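Local coordinates for RNA-induced transcriptional silencing complex protein tas3 (Schizosaccharomyces pombe, PDB 3D1B) that serves in the RITS complex, with Ago1 and Chp1, to link RNA interference to heterochromatin formation and accurate chromosome segregation, at residues D16-W21 with I50-V55; S26-Q29 with C34-A37; P75-F80 with S97-V102. All coordinates share one frame; numbering follows the deposited sequence.

Interaction 1 (D16-W21 with I50-V55); sequences DLYINW and IDFSQV
The rings of Tyr-18 and Phe-52 meet edge-to-face: the tyrosine turns its edge to a face of the phenylalanine, with the planes at 75° and the centroids 5.3 Å apart. The leading edge atom is Tyr-18 CD2, which stands 3.5 Å from Phe-52 CD2. Over the middle of that same phenylalanine ring sits Tyr-18 CB, 3.5 Å from its centroid and almost on the ring normal, a CH-pi contact, so one residue serves the face twice. Phe-52 reaches across because its CG lies anti to the backbone N (chi1 -167°), and its far end, CZ, arrives 3.2 Å from Tyr-18 O. A second side chain approaches in the plane of the ring, Ile-19 CD1 meeting Phe-52 CE1 at 3.5 Å. The setting is an all-helical motif in which helix 14-23 lies against the first turn of helix 52-60. That turn opens with a capping box: Gln-54 N donates to Asp-51 OD1 at 2.9 Å, and Asp-51 N donates back to Gln-54 OE1 at 2.7 Å, on a lone pair. Phe-52 is the first residue after this N-cap. The same Gln-54 OE1 also accepts a hydrogen bond from Lys-100 NZ of the second subunit, while Ile-19 packs on Ile-42 of helix 32-46.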
loop_
_atom_site.group_PDB
_atom_site.type_symbol
_atom_site.label_atom_id
_atom_site.label_comp_id
_atom_site.label_asym_id
_atom_site.label_seq_id
_atom_site.Cartn_x
_atom_site.Cartn_y
_atom_site.Cartn_z
ATOM N N ASP A 16 -9.513 -2.523 -15.098
ATOM C CA ASP A 16 -8.721 -2.688 -16.313
ATOM C C ASP A 16 -8.253 -1.329 -16.827
ATOM O O ASP A 16 -7.100 -1.171 -17.230
ATOM C CB ASP A 16 -9.531 -3.388 -17.409
ATOM C CG ASP A 16 -9.496 -4.897 -17.288
ATOM O OD1 ASP A 16 -9.750 -5.411 -16.180
ATOM O OD2 ASP A 16 -9.223 -5.568 -18.307
ATOM N N LEU A 17 -9.157 -0.354 -16.825
ATOM C CA LEU A 17 -8.828 0.993 -17.281
ATOM C C LEU A 17 -7.582 1.542 -16.593
ATOM O O LEU A 17 -6.684 2.060 -17.251
ATOM C CB LEU A 17 -9.991 1.955 -17.027
ATOM C CG LEU A 17 -11.000 2.121 -18.161
ATOM C CD1 LEU A 17 -12.060 3.150 -17.773
ATOM C CD2 LEU A 17 -10.268 2.563 -19.421
ATOM N N TYR A 18 -7.535 1.433 -15.269
ATOM C CA TYR A 18 -6.392 1.927 -14.507
ATOM C C TYR A 18 -5.101 1.244 -14.942
ATOM O O TYR A 18 -4.047 1.875 -15.000
ATOM C CB TYR A 18 -6.633 1.721 -13.009
ATOM C CG TYR A 18 -7.600 2.724 -12.414
ATOM C CD1 TYR A 18 -8.661 3.225 -13.167
ATOM C CD2 TYR A 18 -7.467 3.160 -11.098
ATOM C CE1 TYR A 18 -9.564 4.133 -12.626
ATOM C CE2 TYR A 18 -8.367 4.070 -10.546
ATOM C CZ TYR A 18 -9.412 4.552 -11.316
ATOM O OH TYR A 18 -10.299 5.455 -10.779
ATOM N N ILE A 19 -5.185 -0.046 -15.249
ATOM C CA ILE A 19 -4.017 -0.787 -15.709
ATOM C C ILE A 19 -3.596 -0.277 -17.083
ATOM O O ILE A 19 -2.411 -0.053 -17.336
ATOM C CB ILE A 19 -4.314 -2.306 -15.797
ATOM C CG1 ILE A 19 -4.429 -2.901 -14.390
ATOM C CG2 ILE A 19 -3.224 -3.011 -16.586
ATOM C CD1 ILE A 19 -3.143 -2.809 -13.567
ATOM N N ASN A 20 -4.572 -0.090 -17.965
ATOM C CA ASN A 20 -4.290 0.411 -19.304
ATOM C C ASN A 20 -3.696 1.817 -19.255
ATOM O O ASN A 20 -2.784 2.147 -20.019
ATOM C CB ASN A 20 -5.564 0.408 -20.160
ATOM C CG ASN A 20 -6.067 -0.991 -20.448
ATOM O OD1 ASN A 20 -5.362 -1.972 -20.219
ATOM N ND2 ASN A 20 -7.293 -1.091 -20.965
ATOM N N TRP A 21 -4.214 2.645 -18.354
ATOM C CA TRP A 21 -3.710 4.004 -18.202
ATOM C C TRP A 21 -2.285 3.986 -17.669
ATOM O O TRP A 21 -1.432 4.751 -18.117
ATOM C CB TRP A 21 -4.604 4.810 -17.251
ATOM C CG TRP A 21 -5.941 5.167 -17.839
ATOM C CD1 TRP A 21 -6.268 5.211 -19.166
ATOM C CD2 TRP A 21 -7.120 5.565 -17.124
ATOM N NE1 TRP A 21 -7.575 5.608 -19.321
ATOM C CE2 TRP A 21 -8.122 5.833 -18.086
ATOM C CE3 TRP A 21 -7.427 5.723 -15.765
ATOM C CZ2 TRP A 21 -9.410 6.250 -17.732
ATOM C CZ3 TRP A 21 -8.711 6.137 -15.413
ATOM C CH2 TRP A 21 -9.685 6.396 -16.396
ATOM N N ILE A 50 -3.931 -6.979 -2.903
ATOM C CA ILE A 50 -3.566 -5.566 -2.923
ATOM C C ILE A 50 -4.484 -4.773 -3.846
ATOM O O ILE A 50 -5.113 -5.342 -4.749
ATOM C CB ILE A 50 -2.105 -5.367 -3.407
ATOM C CG1 ILE A 50 -1.955 -5.842 -4.853
ATOM C CG2 ILE A 50 -1.150 -6.141 -2.512
ATOM C CD1 ILE A 50 -0.572 -5.591 -5.438
ATOM N N ASP A 51 -4.570 -3.465 -3.616
ATOM C CA ASP A 51 -5.404 -2.603 -4.451
ATOM C C ASP A 51 -4.545 -1.882 -5.488
ATOM O O ASP A 51 -3.322 -2.017 -5.490
ATOM C CB ASP A 51 -6.187 -1.579 -3.607
ATOM C CG ASP A 51 -5.289 -0.653 -2.807
ATOM O OD1 ASP A 51 -4.236 -0.233 -3.329
ATOM O OD2 ASP A 51 -5.651 -0.329 -1.652
ATOM N N PHE A 52 -5.173 -1.096 -6.354
ATOM C CA PHE A 52 -4.418 -0.419 -7.402
ATOM C C PHE A 52 -3.396 0.588 -6.892
ATOM O O PHE A 52 -2.339 0.770 -7.495
ATOM C CB PHE A 52 -5.357 0.276 -8.387
ATOM C CG PHE A 52 -4.673 0.712 -9.648
ATOM C CD1 PHE A 52 -4.264 -0.230 -10.586
ATOM C CD2 PHE A 52 -4.375 2.053 -9.869
ATOM C CE1 PHE A 52 -3.562 0.153 -11.728
ATOM C CE2 PHE A 52 -3.671 2.448 -11.013
ATOM C CZ PHE A 52 -3.265 1.493 -11.939
ATOM N N SER A 53 -3.705 1.264 -5.793
ATOM C CA SER A 53 -2.755 2.232 -5.256
ATOM C C SER A 53 -1.471 1.503 -4.896
ATOM O O SER A 53 -0.373 2.023 -5.082
ATOM C CB SER A 53 -3.320 2.916 -4.010
ATOM O OG SER A 53 -4.441 3.710 -4.351
ATOM N N GLN A 54 -1.623 0.290 -4.379
ATOM C CA GLN A 54 -0.481 -0.520 -3.993
ATOM C C GLN A 54 0.271 -0.987 -5.234
ATOM O O GLN A 54 1.497 -1.047 -5.232
ATOM C CB GLN A 54 -0.946 -1.709 -3.150
ATOM C CG GLN A 54 -1.491 -1.277 -1.791
ATOM C CD GLN A 54 -2.100 -2.413 -1.002
ATOM O OE1 GLN A 54 -3.118 -2.988 -1.396
ATOM N NE2 GLN A 54 -1.482 -2.741 0.128
ATOM N N VAL A 55 -0.466 -1.311 -6.297
ATOM C CA VAL A 55 0.178 -1.731 -7.540
ATOM C C VAL A 55 1.067 -0.589 -8.032
ATOM O O VAL A 55 2.224 -0.800 -8.402
ATOM C CB VAL A 55 -0.865 -2.064 -8.638
ATOM C CG1 VAL A 55 -0.162 -2.242 -9.982
ATOM C CG2 VAL A 55 -1.620 -3.324 -8.270
#

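Interaction 2 (S26-Q29 with C34-A37); sequences SFFQ and CAEA
Phe-28 meets Cys-34 and Ala-35 because its CG lies anti to the backbone N (chi1 180°), a torsion that swings the ring out from the short helix 26-29 to the first turn of helix 32-46. Cys-34 answers with SG beside its own backbone N (chi1 -75°), a torsion that carries SG away from the Phe-28 ring, so that CB makes the touch: Phe-28 CD1 is 3.8 Å from Cys-34 CB. Further along the ring, Phe-28 CZ is 3.4 Å from Ala-35 CA. Phe-28 CE1 lies 3.6 Å from Cys-34 O, an oblique approach to the helix backbone. The Cys-34 sulfur inclines instead to the preceding aromatic, with SG 5.5 Å from the centroid of the Phe-27 ring and 26° off its normal, a loose sulfur-aromatic contact. Replacing Phe-28 with an alanine would probably open a gap beside Cys-34 CB and leave Ala-35 without its aromatic neighbour. One large ring thus packs against two small residues across a short connection. Around it, Phe-28 also packs on Leu-22 and Lys-23 of helix 14-23, and both Phe-28 and Cys-34 rest on Val-59 of helix 52-60.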
loop_
_atom_site.group_PDB
_atom_site.type_symbol
_atom_site.label_atom_id
_atom_site.label_comp_id
_atom_site.label_asym_id
_atom_site.label_seq_id
_atom_site.Cartn_x
_atom_site.Cartn_y
_atom_site.Cartn_z
ATOM N N SER A 26 4.194 7.686 -20.067
ATOM C CA SER A 26 5.510 7.712 -20.689
ATOM C C SER A 26 6.564 7.174 -19.732
ATOM O O SER A 26 7.489 6.464 -20.136
ATOM C CB SER A 26 5.864 9.138 -21.108
ATOM O OG SER A 26 4.935 9.619 -22.067
ATOM N N PHE A 27 6.416 7.513 -18.455
ATOM C CA PHE A 27 7.350 7.068 -17.429
ATOM C C PHE A 27 7.380 5.544 -17.342
ATOM O O PHE A 27 8.433 4.941 -17.143
ATOM C CB PHE A 27 6.950 7.684 -16.083
ATOM C CG PHE A 27 7.867 7.337 -14.943
ATOM C CD1 PHE A 27 9.234 7.594 -15.020
ATOM C CD2 PHE A 27 7.353 6.772 -13.777
ATOM C CE1 PHE A 27 10.080 7.296 -13.947
ATOM C CE2 PHE A 27 8.187 6.471 -12.698
ATOM C CZ PHE A 27 9.555 6.734 -12.787
ATOM N N PHE A 28 6.217 4.918 -17.485
ATOM C CA PHE A 28 6.134 3.467 -17.432
ATOM C C PHE A 28 6.788 2.884 -18.684
ATOM O O PHE A 28 7.573 1.938 -18.608
ATOM C CB PHE A 28 4.666 3.029 -17.384
ATOM C CG PHE A 28 4.477 1.538 -17.334
ATOM C CD1 PHE A 28 4.413 0.866 -16.114
ATOM C CD2 PHE A 28 4.355 0.802 -18.512
ATOM C CE1 PHE A 28 4.226 -0.523 -16.066
ATOM C CE2 PHE A 28 4.169 -0.582 -18.475
ATOM C CZ PHE A 28 4.102 -1.248 -17.253
ATOM N N GLN A 29 6.475 3.477 -19.831
ATOM C CA GLN A 29 6.990 2.996 -21.112
ATOM C C GLN A 29 8.473 3.239 -21.364
ATOM O O GLN A 29 9.016 2.728 -22.341
ATOM C CB GLN A 29 6.159 3.581 -22.259
ATOM C CG GLN A 29 4.674 3.287 -22.124
ATOM C CD GLN A 29 3.895 3.519 -23.405
ATOM O OE1 GLN A 29 4.301 4.303 -24.256
ATOM N NE2 GLN A 29 2.753 2.848 -23.535
ATOM N N CYS A 34 9.733 -1.300 -14.913
ATOM C CA CYS A 34 8.373 -1.107 -14.419
ATOM C C CYS A 34 7.448 -2.121 -15.084
ATOM O O CYS A 34 6.556 -2.668 -14.446
ATOM C CB CYS A 34 7.879 0.310 -14.713
ATOM S SG CYS A 34 8.604 1.571 -13.635
ATOM N N ALA A 35 7.657 -2.366 -16.375
ATOM C CA ALA A 35 6.832 -3.333 -17.090
ATOM C C ALA A 35 7.058 -4.715 -16.482
ATOM O O ALA A 35 6.114 -5.480 -16.265
ATOM C CB ALA A 35 7.196 -3.335 -18.581
ATOM N N GLU A 36 8.322 -5.023 -16.198
ATOM C CA GLU A 36 8.687 -6.299 -15.604
ATOM C C GLU A 36 8.067 -6.446 -14.217
ATOM O O GLU A 36 7.617 -7.525 -13.837
ATOM C CB GLU A 36 10.212 -6.412 -15.519
ATOM C CG GLU A 36 10.875 -6.709 -16.861
ATOM C CD GLU A 36 12.254 -6.087 -16.996
ATOM O OE1 GLU A 36 13.039 -6.146 -16.026
ATOM O OE2 GLU A 36 12.556 -5.545 -18.083
ATOM N N ALA A 37 8.049 -5.350 -13.465
ATOM C CA ALA A 37 7.485 -5.353 -12.118
ATOM C C ALA A 37 5.977 -5.597 -12.153
ATOM O O ALA A 37 5.437 -6.349 -11.338
ATOM C CB ALA A 37 7.789 -4.021 -11.434
#

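Interaction 3 (P75-F80 with S97-V102); sequences PEQLMF and SIYKLV
Two antiparallel helices of the Tas3 C-terminal helical region, 74-84 and 89-105, face each other here, their local axes running at 170° and 12.6 Å apart at closest approach. Long side chains span this spacing: Tyr-99 reaches Gln-77 and Phe-80. Phe-80 and Tyr-99 each hold CG anti to the backbone N, which sends the rings out from opposite helices and past one another in opposite directions. Their planes are nearly parallel, 19° apart, but with the centroids separated by 5.5 Å the rings are offset with little overlap; the touch is Phe-80 CE2 to Tyr-99 CD1 at 3.7 Å. Sliding past Phe-80 carries the phenol to Gln-77, one turn nearer the start of helix 74-84. There Tyr-99 OH donates a weak hydrogen bond to Gln-77 OE1 over 2.7 Å, the glutamine lying roughly perpendicular to the tyrosine with its amide plane turned 58° from the ring. Val-102 CG1 lies 4.1 Å from the same Gln-77 OE1, an apolar neighbour beside the acceptor. Phe-80 packs further on Leu-109 and Ser-113 of helix 109-122. The chemistry is thus divided along the interface: apolar contact round Phe-80, and at the phenol end a weak polar link that gives the Tyr-99 hydroxyl a carbonyl acceptor, while the weak bond from Gln-77 NE2 to Gln-72 O probably helps to set the amide's rotation.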
loop_
_atom_site.group_PDB
_atom_site.type_symbol
_atom_site.label_atom_id
_atom_site.label_comp_id
_atom_site.label_asym_id
_atom_site.label_seq_id
_atom_site.Cartn_x
_atom_site.Cartn_y
_atom_site.Cartn_z
ATOM N N PRO A 75 8.650 25.052 -0.494
ATOM C CA PRO A 75 7.463 25.695 -1.068
ATOM C C PRO A 75 6.921 24.990 -2.311
ATOM O O PRO A 75 5.712 24.799 -2.443
ATOM C CB PRO A 75 7.952 27.112 -1.376
ATOM C CG PRO A 75 8.958 27.353 -0.311
ATOM C CD PRO A 75 9.722 26.040 -0.272
ATOM N N GLU A 76 7.809 24.609 -3.224
ATOM C CA GLU A 76 7.373 23.929 -4.440
ATOM C C GLU A 76 6.755 22.574 -4.118
ATOM O O GLU A 76 5.803 22.143 -4.773
ATOM C CB GLU A 76 8.540 23.747 -5.412
ATOM C CG GLU A 76 8.991 25.041 -6.082
ATOM C CD GLU A 76 9.992 25.823 -5.254
ATOM O OE1 GLU A 76 9.811 25.932 -4.022
ATOM O OE2 GLU A 76 10.963 26.339 -5.845
ATOM N N GLN A 77 7.293 21.902 -3.108
ATOM C CA GLN A 77 6.752 20.604 -2.736
ATOM C C GLN A 77 5.380 20.759 -2.109
ATOM O O GLN A 77 4.500 19.923 -2.316
ATOM C CB GLN A 77 7.705 19.883 -1.787
ATOM C CG GLN A 77 9.018 19.542 -2.463
ATOM C CD GLN A 77 9.841 18.573 -1.662
ATOM O OE1 GLN A 77 9.460 17.412 -1.489
ATOM N NE2 GLN A 77 10.980 19.040 -1.159
ATOM N N LEU A 78 5.189 21.835 -1.350
ATOM C CA LEU A 78 3.890 22.071 -0.727
ATOM C C LEU A 78 2.853 22.424 -1.790
ATOM O O LEU A 78 1.704 22.006 -1.706
ATOM C CB LEU A 78 3.985 23.191 0.314
ATOM C CG LEU A 78 4.865 22.854 1.521
ATOM C CD1 LEU A 78 4.893 24.038 2.482
ATOM C CD2 LEU A 78 4.333 21.620 2.218
ATOM N N MET A 79 3.261 23.183 -2.799
ATOM C CA MET A 79 2.336 23.548 -3.864
ATOM C C MET A 79 1.981 22.285 -4.649
ATOM O O MET A 79 0.851 22.130 -5.111
ATOM C CB MET A 79 2.970 24.586 -4.790
ATOM C CG MET A 79 1.971 25.336 -5.665
ATOM S SD MET A 79 0.743 26.235 -4.684
ATOM C CE MET A 79 1.763 27.357 -3.856
ATOM N N PHE A 80 2.951 21.383 -4.798
ATOM C CA PHE A 80 2.715 20.128 -5.518
ATOM C C PHE A 80 1.648 19.321 -4.789
ATOM O O PHE A 80 0.746 18.762 -5.412
ATOM C CB PHE A 80 4.001 19.296 -5.599
ATOM C CG PHE A 80 3.817 17.949 -6.259
ATOM C CD1 PHE A 80 3.925 17.811 -7.644
ATOM C CD2 PHE A 80 3.518 16.821 -5.495
ATOM C CE1 PHE A 80 3.736 16.570 -8.260
ATOM C CE2 PHE A 80 3.326 15.568 -6.107
ATOM C CZ PHE A 80 3.436 15.449 -7.488
ATOM N N SER A 97 2.096 8.098 -5.474
ATOM C CA SER A 97 3.116 7.067 -5.633
ATOM C C SER A 97 4.417 7.636 -6.202
ATOM O O SER A 97 5.505 7.219 -5.802
ATOM C CB SER A 97 2.589 5.939 -6.529
ATOM O OG SER A 97 2.126 6.451 -7.765
ATOM N N ILE A 98 4.311 8.588 -7.126
ATOM C CA ILE A 98 5.500 9.200 -7.708
ATOM C C ILE A 98 6.159 10.113 -6.677
ATOM O O ILE A 98 7.383 10.233 -6.641
ATOM C CB ILE A 98 5.161 10.017 -8.979
ATOM C CG1 ILE A 98 4.686 9.079 -10.092
ATOM C CG2 ILE A 98 6.389 10.785 -9.457
ATOM C CD1 ILE A 98 5.757 8.102 -10.575
ATOM N N TYR A 99 5.351 10.740 -5.827
ATOM C CA TYR A 99 5.910 11.625 -4.805
ATOM C C TYR A 99 6.788 10.835 -3.826
ATOM O O TYR A 99 7.690 11.397 -3.197
ATOM C CB TYR A 99 4.795 12.361 -4.057
ATOM C CG TYR A 99 5.328 13.478 -3.189
ATOM C CD1 TYR A 99 5.980 14.572 -3.760
ATOM C CD2 TYR A 99 5.241 13.412 -1.795
ATOM C CE1 TYR A 99 6.540 15.574 -2.967
ATOM C CE2 TYR A 99 5.799 14.413 -0.991
ATOM C CZ TYR A 99 6.445 15.487 -1.586
ATOM O OH TYR A 99 7.005 16.475 -0.807
ATOM N N LYS A 100 6.525 9.535 -3.684
ATOM C CA LYS A 100 7.347 8.687 -2.819
ATOM C C LYS A 100 8.763 8.683 -3.393
ATOM O O LYS A 100 9.746 8.581 -2.661
ATOM C CB LYS A 100 6.854 7.233 -2.815
ATOM C CG LYS A 100 5.473 7.012 -2.261
ATOM C CD LYS A 100 5.408 7.349 -0.782
ATOM C CE LYS A 100 3.981 7.210 -0.278
ATOM N NZ LYS A 100 3.807 7.840 1.061
ATOM N N LEU A 101 8.854 8.764 -4.720
ATOM C CA LEU A 101 10.147 8.762 -5.396
ATOM C C LEU A 101 10.811 10.128 -5.293
ATOM O O LEU A 101 12.037 10.236 -5.295
ATOM C CB LEU A 101 9.970 8.370 -6.870
ATOM C CG LEU A 101 9.413 6.959 -7.107
ATOM C CD1 LEU A 101 9.419 6.676 -8.605
ATOM C CD2 LEU A 101 10.240 5.922 -6.376
ATOM N N VAL A 102 9.999 11.175 -5.215
ATOM C CA VAL A 102 10.536 12.527 -5.080
ATOM C C VAL A 102 11.264 12.631 -3.739
ATOM O O VAL A 102 12.443 12.998 -3.677
ATOM C CB VAL A 102 9.405 13.586 -5.134
ATOM C CG1 VAL A 102 9.942 14.956 -4.732
ATOM C CG2 VAL A 102 8.814 13.636 -6.542
#

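How the interactions relate
From the N terminus, helix 14-23 supplies the first half of interaction 1 and leads into helix 26-29, which opens interaction 2. That short loop closes almost at once on helix 32-46, and the larger one closes only when the chain reaches helix 52-60, so interaction 2 is nested inside interaction 1. Their centres lie 13 Å apart and no atoms touch. Interaction 3 follows in series, joining helices 74-84 and 89-105 across the chain's centre from both. Interactions 2 and 3 nevertheless meet: Phe-27 CE2 packs 3.6 Å from Ile-98 CD1, and Phe-27 CZ lies 4.2 Å from Leu-101 CD1, tying helix 26-29 to helix 89-105 of the C-terminal helical region.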